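Local coordinates for protein terminal oxygenase component of carbazole (Janthinobacterium sp., PDB 7BUG) that catalyses, as the terminal oxygenase of carbazole 1,9a-dioxygenase, the angular dioxygenation of carbazole, using a Rieske [2Fe-2S] cluster and a mononuclear iron, at residues 63-68 / 97-102; 74-79 / 88-93. All coordinates share one frame; numbering follows the deposited sequence.

Interaction 1 of 2, residues 63-68 / 97-102; sequences YCLKDR and YRWEDG. With MG (magnesium ion), chain F.
L65 and Y63, two residues apart on strand 61-66, both lean on W99, and through this apolar contact the six-stranded antiparallel sheet of the Rieske [2Fe-2S] domain packs against the hairpin of strands 95-98 and 104-107. The case illustrates how alternate side chains of a strand can divide one aromatic partner between them. L65 takes the ring itself: its CD1 methyl stands over one face of the indole in a CH-pi contact, 3.9 Å from the centroid of the six-membered ring of W99 and 22° off its normal. With CG anti to the carbonyl carbon (chi1 -85°) the branch point comes up to W99; CD1 goes to the ring and L65 CD2 rests 3.7 Å from G102 CA. Cut back to an alanine, the residue would lose both methyls, which is likely to open a gap over the W99 face and beside G102 CA. Y63 takes the stem of the tryptophan, its CB lying 3.9 Å from W99 CB, and its phenol ring then passes obliquely beside the backbone, with CE2 3.8 Å from E100 CA. No hydrogen bond crosses between the segments; the polar work is done inside the turn at 97-102. There R98 grips D101 side-on, NE to OD1 and NH2 to OD2, while the backbone bond from G102 N to R98 O closes the loop. Along the outer side of the turn sits a magnesium ion with six ligands, five waters and E100 O. One of those waters donates to W99 O, giving the metal a second, indirect hold on the turn. The side chain of E100, bent at chi2 (-86°), takes part through solvent: another metal-bound water donates to E100 OE2 at 2.7 Å.

Interaction 2 of 2, residues 74-79 / 88-93; sequences VQLSVK and ITCWYH. With FES (Fe2/s2 (inorganic) cluster), chain D.
The Rieske cluster site supplies this contact, in which V74 and L76, from the loop that follows the first pair of cluster ligands, pack on C90, W91 and Y92 of the second cluster-binding motif, Cys-X-X-His. C90 SG binds FE1 at 2.3 Å and H93 ND1 binds FE2 at 2.1 Å; C69 and H71 complete the two iron sites. A principle seen here is that residues between the ligands can also bind the ligand loop to its neighbour. W91 has its CG between the backbone N and the carbonyl carbon (chi1 54°), a torsion that carries the indole across to the 74-79 loop. NE1 then donates to Q75 O at 2.9 Å, almost straight (174°) and in the plane of the ring. V78 N reaches the same oxygen from the opposite face of the carbonyl plane, so two donors grip it. Y92 CB and V78 CG1 lie over opposite faces of the indole, both toward its rim, and W335 of a second subunit meets the ring as well. L76 packs against the cysteine backbone, CD2 3.8 Å from C90 CA. On the far side of its ring, H93 NE2 is hydrogen-bonded to OD2 of D180 of that second subunit, which, as in other Rieske oxygenases, is consistent with a path for electrons towards its mononuclear iron. V74 borders the cluster: its CG2 methyl lies 3.7 Å from C90 SG and 3.7 Å from the bridging sulfide S2.

Both contacts belong to the Rieske domain, and interaction 2 is nested within the chain loop closed by interaction 1. Interaction 2 is the more buried, set at the cluster and against a second subunit, whereas interaction 1 runs from a leucine-tryptophan core out to a hydrated surface metal. Each relies on a tryptophan, used differently: one through a ring face and its CB, the other also through its ring N-H. They share an antiparallel sheet, where Y97 N probably bonds to I88 O, and they touch where L65 CD1 packs on I88 CG2. D67, near the end of 63-68, probably ties the loops together through OD2 to S77 OG.

Interaction 1 of 2, residues 63-68 / 97-102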
ATOM      1  N   TYR A  63     -26.710   6.012 -22.055  1.00 12.64           N
ATOM      2  CA  TYR A  63     -25.555   6.699 -22.647  1.00 12.81           C
ATOM      3  C   TYR A  63     -24.361   6.500 -21.705  1.00 11.86           C
ATOM      4  O   TYR A  63     -24.585   6.384 -20.476  1.00 13.27           O
ATOM      5  CB  TYR A  63     -25.835   8.192 -22.767  1.00 11.70           C
ATOM      6  CG  TYR A  63     -26.976   8.543 -23.693  1.00 11.69           C
ATOM      7  CD1 TYR A  63     -28.268   8.567 -23.228  1.00 13.87           C
ATOM      8  CD2 TYR A  63     -26.726   8.783 -25.013  1.00 12.81           C
ATOM      9  CE1 TYR A  63     -29.319   8.879 -24.065  1.00 13.56           C
ATOM     10  CE2 TYR A  63     -27.768   9.143 -25.874  1.00 14.99           C
ATOM     11  CZ  TYR A  63     -29.056   9.192 -25.385  1.00 15.29           C
ATOM     12  OH  TYR A  63     -30.065   9.519 -26.276  1.00 15.92           O
ATOM     13  N   CYS A  64     -23.164   6.459 -22.270  1.00 11.29           N
ATOM     14  CA  CYS A  64     -21.933   6.217 -21.492  1.00 11.81           C
ATOM     15  C   CYS A  64     -20.891   7.250 -21.899  1.00 11.43           C
ATOM     16  O   CYS A  64     -20.521   7.290 -23.092  1.00 13.62           O
ATOM     17  CB  CYS A  64     -21.463   4.794 -21.735  1.00 11.76           C
ATOM     18  SG  CYS A  64     -19.931   4.441 -20.838  1.00 13.25           S
ATOM     19  N   LEU A  65     -20.384   8.012 -20.923  1.00 11.60           N
ATOM     20  CA  LEU A  65     -19.300   9.010 -21.065  1.00 13.40           C
ATOM     21  C   LEU A  65     -18.156   8.572 -20.185  1.00 13.08           C
ATOM     22  O   LEU A  65     -18.397   7.995 -19.121  1.00 12.58           O
ATOM     23  CB  LEU A  65     -19.749  10.380 -20.554  1.00 16.11           C
ATOM     24  CG  LEU A  65     -20.507  11.275 -21.499  1.00 20.91           C
ATOM     25  CD1 LEU A  65     -21.029  12.461 -20.722  1.00 19.71           C
ATOM     26  CD2 LEU A  65     -19.595  11.737 -22.639  1.00 19.92           C
ATOM     27  N   LYS A  66     -16.951   8.819 -20.628  1.00 11.77           N
ATOM     28  CA  LYS A  66     -15.797   8.625 -19.721  1.00 11.86           C
ATOM     29  C   LYS A  66     -15.971   9.568 -18.533  1.00 11.54           C
ATOM     30  O   LYS A  66     -16.167  10.752 -18.707  1.00 10.45           O
ATOM     31  CB  LYS A  66     -14.476   8.777 -20.453  1.00 13.37           C
ATOM     32  CG  LYS A  66     -13.281   8.668 -19.510  1.00 16.30           C
ATOM     33  CD  LYS A  66     -12.020   8.462 -20.333  1.00 18.55           C
ATOM     34  CE  LYS A  66     -11.940   7.094 -20.952  1.00 21.03           C
ATOM     35  NZ  LYS A  66     -10.572   6.764 -21.372  1.00 22.40           N
ATOM     36  N   ASP A  67     -15.784   9.050 -17.334  1.00 10.07           N
ATOM     37  CA  ASP A  67     -15.891   9.843 -16.095  1.00 10.50           C
ATOM     38  C   ASP A  67     -14.549  10.504 -15.799  1.00  9.74           C
ATOM     39  O   ASP A  67     -13.881  10.151 -14.816  1.00  9.93           O
ATOM     40  CB  ASP A  67     -16.362   8.930 -14.982  1.00 10.31           C
ATOM     41  CG  ASP A  67     -16.677   9.643 -13.667  1.00 10.45           C
ATOM     42  OD1 ASP A  67     -16.867  10.884 -13.664  1.00 11.42           O
ATOM     43  OD2 ASP A  67     -16.818   8.908 -12.658  1.00 11.07           O
ATOM     44  N   ARG A  68     -14.111  11.401 -16.672  1.00  9.87           N
ATOM     45  CA  ARG A  68     -12.783  12.068 -16.543  1.00 10.90           C
ATOM     46  C   ARG A  68     -12.888  13.338 -17.372  1.00 11.09           C
ATOM     47  O   ARG A  68     -12.896  13.241 -18.629  1.00 11.02           O
ATOM     48  CB  ARG A  68     -11.615  11.213 -16.987  1.00 12.14           C
ATOM     49  CG  ARG A  68     -10.280  11.879 -16.674  1.00 14.60           C
ATOM     50  CD  ARG A  68      -9.038  11.063 -16.989  1.00 16.00           C
ATOM     51  NE  ARG A  68      -9.058  10.870 -18.408  1.00 18.50           N
ATOM     52  CZ  ARG A  68      -8.483   9.867 -19.068  1.00 19.03           C
ATOM     53  NH1 ARG A  68      -7.737   8.983 -18.438  1.00 20.72           N
ATOM     54  NH2 ARG A  68      -8.659   9.760 -20.355  1.00 23.03           N
ATOM     55  N   TYR A  97     -20.851  18.751 -21.459  1.00 10.90           N
ATOM     56  CA  TYR A  97     -20.739  17.713 -22.500  1.00 10.49           C
ATOM     57  C   TYR A  97     -22.119  17.154 -22.840  1.00 10.94           C
ATOM     58  O   TYR A  97     -22.965  16.955 -21.979  1.00 11.70           O
ATOM     59  CB  TYR A  97     -19.832  16.594 -22.015  1.00 11.21           C
ATOM     60  CG  TYR A  97     -18.480  17.076 -21.541  1.00 10.86           C
ATOM     61  CD1 TYR A  97     -17.426  17.180 -22.434  1.00 11.37           C
ATOM     62  CD2 TYR A  97     -18.228  17.292 -20.199  1.00 10.28           C
ATOM     63  CE1 TYR A  97     -16.163  17.542 -22.019  1.00 10.75           C
ATOM     64  CE2 TYR A  97     -16.974  17.680 -19.765  1.00 10.33           C
ATOM     65  CZ  TYR A  97     -15.934  17.792 -20.677  1.00 10.88           C
ATOM     66  OH  TYR A  97     -14.688  18.090 -20.175  1.00 10.92           O
ATOM     67  N   ARG A  98     -22.326  16.889 -24.121  1.00 12.29           N
ATOM     68  CA  ARG A  98     -23.518  16.126 -24.553  1.00 13.63           C
ATOM     69  C   ARG A  98     -23.327  14.645 -24.263  1.00 11.98           C
ATOM     70  O   ARG A  98     -22.322  14.091 -24.682  1.00 12.01           O
ATOM     71  CB  ARG A  98     -23.773  16.379 -26.033  1.00 15.36           C
ATOM     72  CG  ARG A  98     -24.075  17.838 -26.331  1.00 18.12           C
ATOM     73  CD  ARG A  98     -24.771  17.885 -27.681  1.00 22.95           C
ATOM     74  NE  ARG A  98     -23.845  17.602 -28.730  1.00 22.14           N
ATOM     75  CZ  ARG A  98     -23.400  18.476 -29.637  1.00 29.00           C
ATOM     76  NH1 ARG A  98     -23.778  19.750 -29.599  1.00 32.90           N
ATOM     77  NH2 ARG A  98     -22.576  18.070 -30.588  1.00 26.11           N
ATOM     78  N   TRP A  99     -24.301  13.993 -23.641  1.00 11.78           N
ATOM     79  CA  TRP A  99     -24.280  12.533 -23.472  1.00 12.12           C
ATOM     80  C   TRP A  99     -24.211  11.856 -24.838  1.00 13.17           C
ATOM     81  O   TRP A  99     -23.619  10.790 -24.933  1.00 13.00           O
ATOM     82  CB  TRP A  99     -25.496  12.079 -22.678  1.00 13.53           C
ATOM     83  CG  TRP A  99     -25.464  12.455 -21.237  1.00 13.45           C
ATOM     84  CD1 TRP A  99     -26.055  13.522 -20.612  1.00 12.76           C
ATOM     85  CD2 TRP A  99     -24.765  11.713 -20.206  1.00 12.38           C
ATOM     86  NE1 TRP A  99     -25.788  13.485 -19.272  1.00 13.75           N
ATOM     87  CE2 TRP A  99     -25.027  12.369 -18.993  1.00 12.06           C
ATOM     88  CE3 TRP A  99     -24.008  10.541 -20.186  1.00 11.89           C
ATOM     89  CZ2 TRP A  99     -24.475  11.956 -17.776  1.00 13.43           C
ATOM     90  CZ3 TRP A  99     -23.502  10.103 -18.970  1.00 13.34           C
ATOM     91  CH2 TRP A  99     -23.797  10.754 -17.777  1.00 12.95           C
ATOM     92  N   GLU A 100     -24.913  12.370 -25.858  1.00 13.38           N
ATOM     93  CA  GLU A 100     -25.106  11.570 -27.094  1.00 15.59           C
ATOM     94  C   GLU A 100     -23.796  11.430 -27.867  1.00 14.64           C
ATOM     95  O   GLU A 100     -23.602  10.363 -28.490  1.00 14.65           O
ATOM     96  CB  GLU A 100     -26.175  12.244 -27.973  1.00 18.96           C
ATOM     97  CG  GLU A 100     -26.590  11.366 -29.124  1.00 23.38           C
ATOM     98  CD  GLU A 100     -25.690  11.513 -30.325  1.00 30.89           C
ATOM     99  OE1 GLU A 100     -25.174  12.655 -30.536  1.00 33.50           O
ATOM    100  OE2 GLU A 100     -25.531  10.505 -31.058  1.00 34.84           O
ATOM    101  N   ASP A 101     -22.890  12.413 -27.862  1.00 13.19           N
ATOM    102  CA  ASP A 101     -21.673  12.332 -28.682  1.00 14.41           C
ATOM    103  C   ASP A 101     -20.414  12.811 -27.946  1.00 13.11           C
ATOM    104  O   ASP A 101     -19.320  12.829 -28.565  1.00 14.09           O
ATOM    105  CB  ASP A 101     -21.818  13.127 -29.975  1.00 16.96           C
ATOM    106  CG  ASP A 101     -22.216  14.567 -29.792  1.00 20.20           C
ATOM    107  OD1 ASP A 101     -22.094  15.121 -28.680  1.00 16.78           O
ATOM    108  OD2 ASP A 101     -22.612  15.177 -30.827  1.00 22.02           O
ATOM    109  N   GLY A 102     -20.556  13.196 -26.690  1.00 13.06           N
ATOM    110  CA  GLY A 102     -19.451  13.680 -25.835  1.00 12.35           C
ATOM    111  C   GLY A 102     -18.922  15.053 -26.181  1.00 12.58           C
ATOM    112  O   GLY A 102     -17.938  15.510 -25.602  1.00 13.02           O
TER
HETATM  113 MG    MG F 403     -23.259   8.299 -28.502  1.00 18.82          MG
HETATM  114  O   HOH W   1     -22.830   8.564 -26.384  1.00 14.95           O
HETATM  115  O   HOH W   2     -23.805   8.450 -30.563  1.00 19.75           O
HETATM  116  O   HOH W   3     -25.182   7.782 -27.980  1.00 17.11           O
HETATM  117  O   HOH W   4     -22.665   6.324 -28.378  1.00 18.41           O
HETATM  118  O   HOH W   5     -21.279   8.849 -29.032  1.00 20.11           O

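Interaction 2 of 2, residues 74-79 / 88-93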
ATOM      1  N   VAL A  74     -10.642  15.555 -13.475  1.00  8.23           N
ATOM      2  CA  VAL A  74     -11.457  15.124 -12.320  1.00  8.73           C
ATOM      3  C   VAL A  74     -12.546  14.153 -12.776  1.00  9.46           C
ATOM      4  O   VAL A  74     -13.010  14.204 -13.901  1.00  9.11           O
ATOM      5  CB  VAL A  74     -12.049  16.308 -11.558  1.00  9.20           C
ATOM      6  CG1 VAL A  74     -10.983  17.261 -11.029  1.00 10.05           C
ATOM      7  CG2 VAL A  74     -13.119  17.047 -12.373  1.00  9.37           C
ATOM      8  N   GLN A  75     -13.009  13.299 -11.882  1.00  9.39           N
ATOM      9  CA  GLN A  75     -14.277  12.550 -12.113  1.00 10.08           C
ATOM     10  C   GLN A  75     -15.441  13.549 -11.995  1.00  9.22           C
ATOM     11  O   GLN A  75     -15.626  14.197 -10.955  1.00  9.77           O
ATOM     12  CB  GLN A  75     -14.389  11.399 -11.135  1.00  9.85           C
ATOM     13  CG  GLN A  75     -13.551  10.210 -11.589  1.00 10.65           C
ATOM     14  CD  GLN A  75     -13.628   9.066 -10.598  1.00 11.34           C
ATOM     15  OE1 GLN A  75     -12.732   8.902  -9.732  1.00 13.04           O
ATOM     16  NE2 GLN A  75     -14.679   8.262 -10.685  1.00 11.00           N
ATOM     17  N   LEU A  76     -16.250  13.636 -13.030  1.00 10.25           N
ATOM     18  CA  LEU A  76     -17.478  14.452 -12.974  1.00 10.98           C
ATOM     19  C   LEU A  76     -18.378  13.886 -11.870  1.00 11.27           C
ATOM     20  O   LEU A  76     -19.142  14.663 -11.274  1.00 11.99           O
ATOM     21  CB  LEU A  76     -18.173  14.445 -14.334  1.00 12.46           C
ATOM     22  CG  LEU A  76     -17.534  15.363 -15.364  1.00 15.60           C
ATOM     23  CD1 LEU A  76     -16.418  14.613 -15.990  1.00 16.67           C
ATOM     24  CD2 LEU A  76     -18.573  15.824 -16.356  1.00 18.78           C
ATOM     25  N   SER A  77     -18.307  12.590 -11.598  1.00 10.00           N
ATOM     26  CA  SER A  77     -19.199  11.916 -10.619  1.00 11.60           C
ATOM     27  C   SER A  77     -18.950  12.365  -9.183  1.00 13.07           C
ATOM     28  O   SER A  77     -19.793  12.054  -8.306  1.00 14.57           O
ATOM     29  CB  SER A  77     -19.065  10.449 -10.739  1.00 12.32           C
ATOM     30  OG  SER A  77     -17.740  10.008 -10.491  1.00 13.06           O
ATOM     31  N   VAL A  78     -17.857  13.051  -8.902  1.00 12.70           N
ATOM     32  CA  VAL A  78     -17.618  13.598  -7.534  1.00 13.49           C
ATOM     33  C   VAL A  78     -18.771  14.518  -7.143  1.00 14.00           C
ATOM     34  O   VAL A  78     -19.192  14.520  -5.974  1.00 14.01           O
ATOM     35  CB  VAL A  78     -16.276  14.322  -7.467  1.00 14.30           C
ATOM     36  CG1 VAL A  78     -16.139  15.097  -6.169  1.00 15.52           C
ATOM     37  CG2 VAL A  78     -15.120  13.356  -7.652  1.00 15.60           C
ATOM     38  N   LYS A  79     -19.344  15.195  -8.113  1.00 12.03           N
ATOM     39  CA  LYS A  79     -20.526  16.041  -7.890  1.00 12.57           C
ATOM     40  C   LYS A  79     -21.259  16.194  -9.216  1.00 12.34           C
ATOM     41  O   LYS A  79     -20.876  16.997 -10.051  1.00 12.26           O
ATOM     42  CB  LYS A  79     -20.160  17.415  -7.337  1.00 12.34           C
ATOM     43  CG  LYS A  79     -21.375  18.300  -7.050  1.00 15.20           C
ATOM     44  CD  LYS A  79     -21.008  19.660  -6.488  1.00 17.34           C
ATOM     45  CE  LYS A  79     -22.203  20.535  -6.127  1.00 20.04           C
ATOM     46  NZ  LYS A  79     -22.971  21.020  -7.309  1.00 23.47           N
ATOM     47  N   ILE A  88     -24.218  16.964 -19.293  1.00 10.82           N
ATOM     48  CA  ILE A  88     -23.673  16.978 -17.910  1.00 11.07           C
ATOM     49  C   ILE A  88     -22.646  18.101 -17.851  1.00 11.00           C
ATOM     50  O   ILE A  88     -21.900  18.276 -18.851  1.00 10.48           O
ATOM     51  CB  ILE A  88     -23.087  15.603 -17.473  1.00 11.12           C
ATOM     52  CG1 ILE A  88     -22.572  15.632 -16.026  1.00 11.46           C
ATOM     53  CG2 ILE A  88     -22.064  15.109 -18.463  1.00 12.29           C
ATOM     54  CD1 ILE A  88     -22.291  14.247 -15.421  1.00 10.78           C
ATOM     55  N   THR A  89     -22.588  18.806 -16.721  1.00 10.71           N
ATOM     56  CA  THR A  89     -21.693  19.949 -16.505  1.00 10.21           C
ATOM     57  C   THR A  89     -20.676  19.510 -15.446  1.00 10.40           C
ATOM     58  O   THR A  89     -21.112  19.150 -14.317  1.00 10.39           O
ATOM     59  CB  THR A  89     -22.512  21.175 -16.049  1.00 10.26           C
ATOM     60  OG1 THR A  89     -23.359  21.524 -17.146  1.00 10.94           O
ATOM     61  CG2 THR A  89     -21.649  22.331 -15.622  1.00 10.18           C
ATOM     62  N   CYS A  90     -19.404  19.573 -15.762  1.00  9.77           N
ATOM     63  CA  CYS A  90     -18.369  19.299 -14.732  1.00  9.47           C
ATOM     64  C   CYS A  90     -18.579  20.284 -13.590  1.00  9.97           C
ATOM     65  O   CYS A  90     -18.800  21.501 -13.816  1.00 10.38           O
ATOM     66  CB  CYS A  90     -16.987  19.413 -15.335  1.00  9.06           C
ATOM     67  SG  CYS A  90     -15.712  19.049 -14.109  1.00  9.64           S
ATOM     68  N   TRP A  91     -18.453  19.810 -12.371  1.00  9.92           N
ATOM     69  CA  TRP A  91     -18.643  20.615 -11.148  1.00  9.34           C
ATOM     70  C   TRP A  91     -17.521  21.638 -10.936  1.00  8.84           C
ATOM     71  O   TRP A  91     -17.705  22.526 -10.091  1.00  9.33           O
ATOM     72  CB  TRP A  91     -18.753  19.680  -9.953  1.00  8.93           C
ATOM     73  CG  TRP A  91     -17.606  18.741  -9.863  1.00  9.59           C
ATOM     74  CD1 TRP A  91     -17.548  17.463 -10.367  1.00  9.02           C
ATOM     75  CD2 TRP A  91     -16.310  19.010  -9.290  1.00  9.34           C
ATOM     76  NE1 TRP A  91     -16.322  16.914 -10.115  1.00  9.87           N
ATOM     77  CE2 TRP A  91     -15.529  17.843  -9.498  1.00  9.29           C
ATOM     78  CE3 TRP A  91     -15.733  20.094  -8.648  1.00  9.75           C
ATOM     79  CZ2 TRP A  91     -14.211  17.739  -9.041  1.00 10.20           C
ATOM     80  CZ3 TRP A  91     -14.415  20.015  -8.239  1.00  9.79           C
ATOM     81  CH2 TRP A  91     -13.661  18.852  -8.446  1.00 10.83           C
ATOM     82  N   TYR A  92     -16.392  21.506 -11.632  1.00  8.36           N
ATOM     83  CA  TYR A  92     -15.208  22.301 -11.266  1.00  8.77           C
ATOM     84  C   TYR A  92     -15.249  23.643 -12.014  1.00  8.80           C
ATOM     85  O   TYR A  92     -15.246  24.679 -11.359  1.00  9.71           O
ATOM     86  CB  TYR A  92     -13.956  21.477 -11.502  1.00  9.74           C
ATOM     87  CG  TYR A  92     -12.719  21.874 -10.712  1.00 10.01           C
ATOM     88  CD1 TYR A  92     -12.667  22.988  -9.894  1.00 10.31           C
ATOM     89  CD2 TYR A  92     -11.545  21.141 -10.877  1.00 10.20           C
ATOM     90  CE1 TYR A  92     -11.518  23.333  -9.193  1.00 11.78           C
ATOM     91  CE2 TYR A  92     -10.372  21.498 -10.226  1.00 11.34           C
ATOM     92  CZ  TYR A  92     -10.352  22.600  -9.383  1.00 12.19           C
ATOM     93  OH  TYR A  92      -9.237  22.975  -8.661  1.00 14.52           O
ATOM     94  N   HIS A  93     -15.181  23.602 -13.348  1.00  8.65           N
ATOM     95  CA  HIS A  93     -15.187  24.846 -14.156  1.00  8.38           C
ATOM     96  C   HIS A  93     -16.326  24.797 -15.159  1.00  8.98           C
ATOM     97  O   HIS A  93     -16.306  25.561 -16.084  1.00  9.78           O
ATOM     98  CB  HIS A  93     -13.852  25.145 -14.838  1.00  8.65           C
ATOM     99  CG  HIS A  93     -12.675  24.889 -13.969  1.00  8.95           C
ATOM    100  ND1 HIS A  93     -12.121  23.627 -13.813  1.00  9.63           N
ATOM    101  CD2 HIS A  93     -11.910  25.748 -13.260  1.00  9.29           C
ATOM    102  CE1 HIS A  93     -11.100  23.730 -12.968  1.00  8.96           C
ATOM    103  NE2 HIS A  93     -10.937  25.024 -12.623  1.00 10.20           N
TER
HETATM  104 FE1  FES D 401     -13.912  19.819 -15.337  1.00  9.48          FE
HETATM  105 FE2  FES D 401     -12.349  22.015 -15.110  1.00  9.30          FE
HETATM  106  S1  FES D 401     -14.397  21.872 -16.007  1.00  9.72           S
HETATM  107  S2  FES D 401     -11.881  19.944 -14.388  1.00  9.45           S
HETATM  108  O   HOH W   6     -20.978  16.787 -13.057  1.00 12.94           O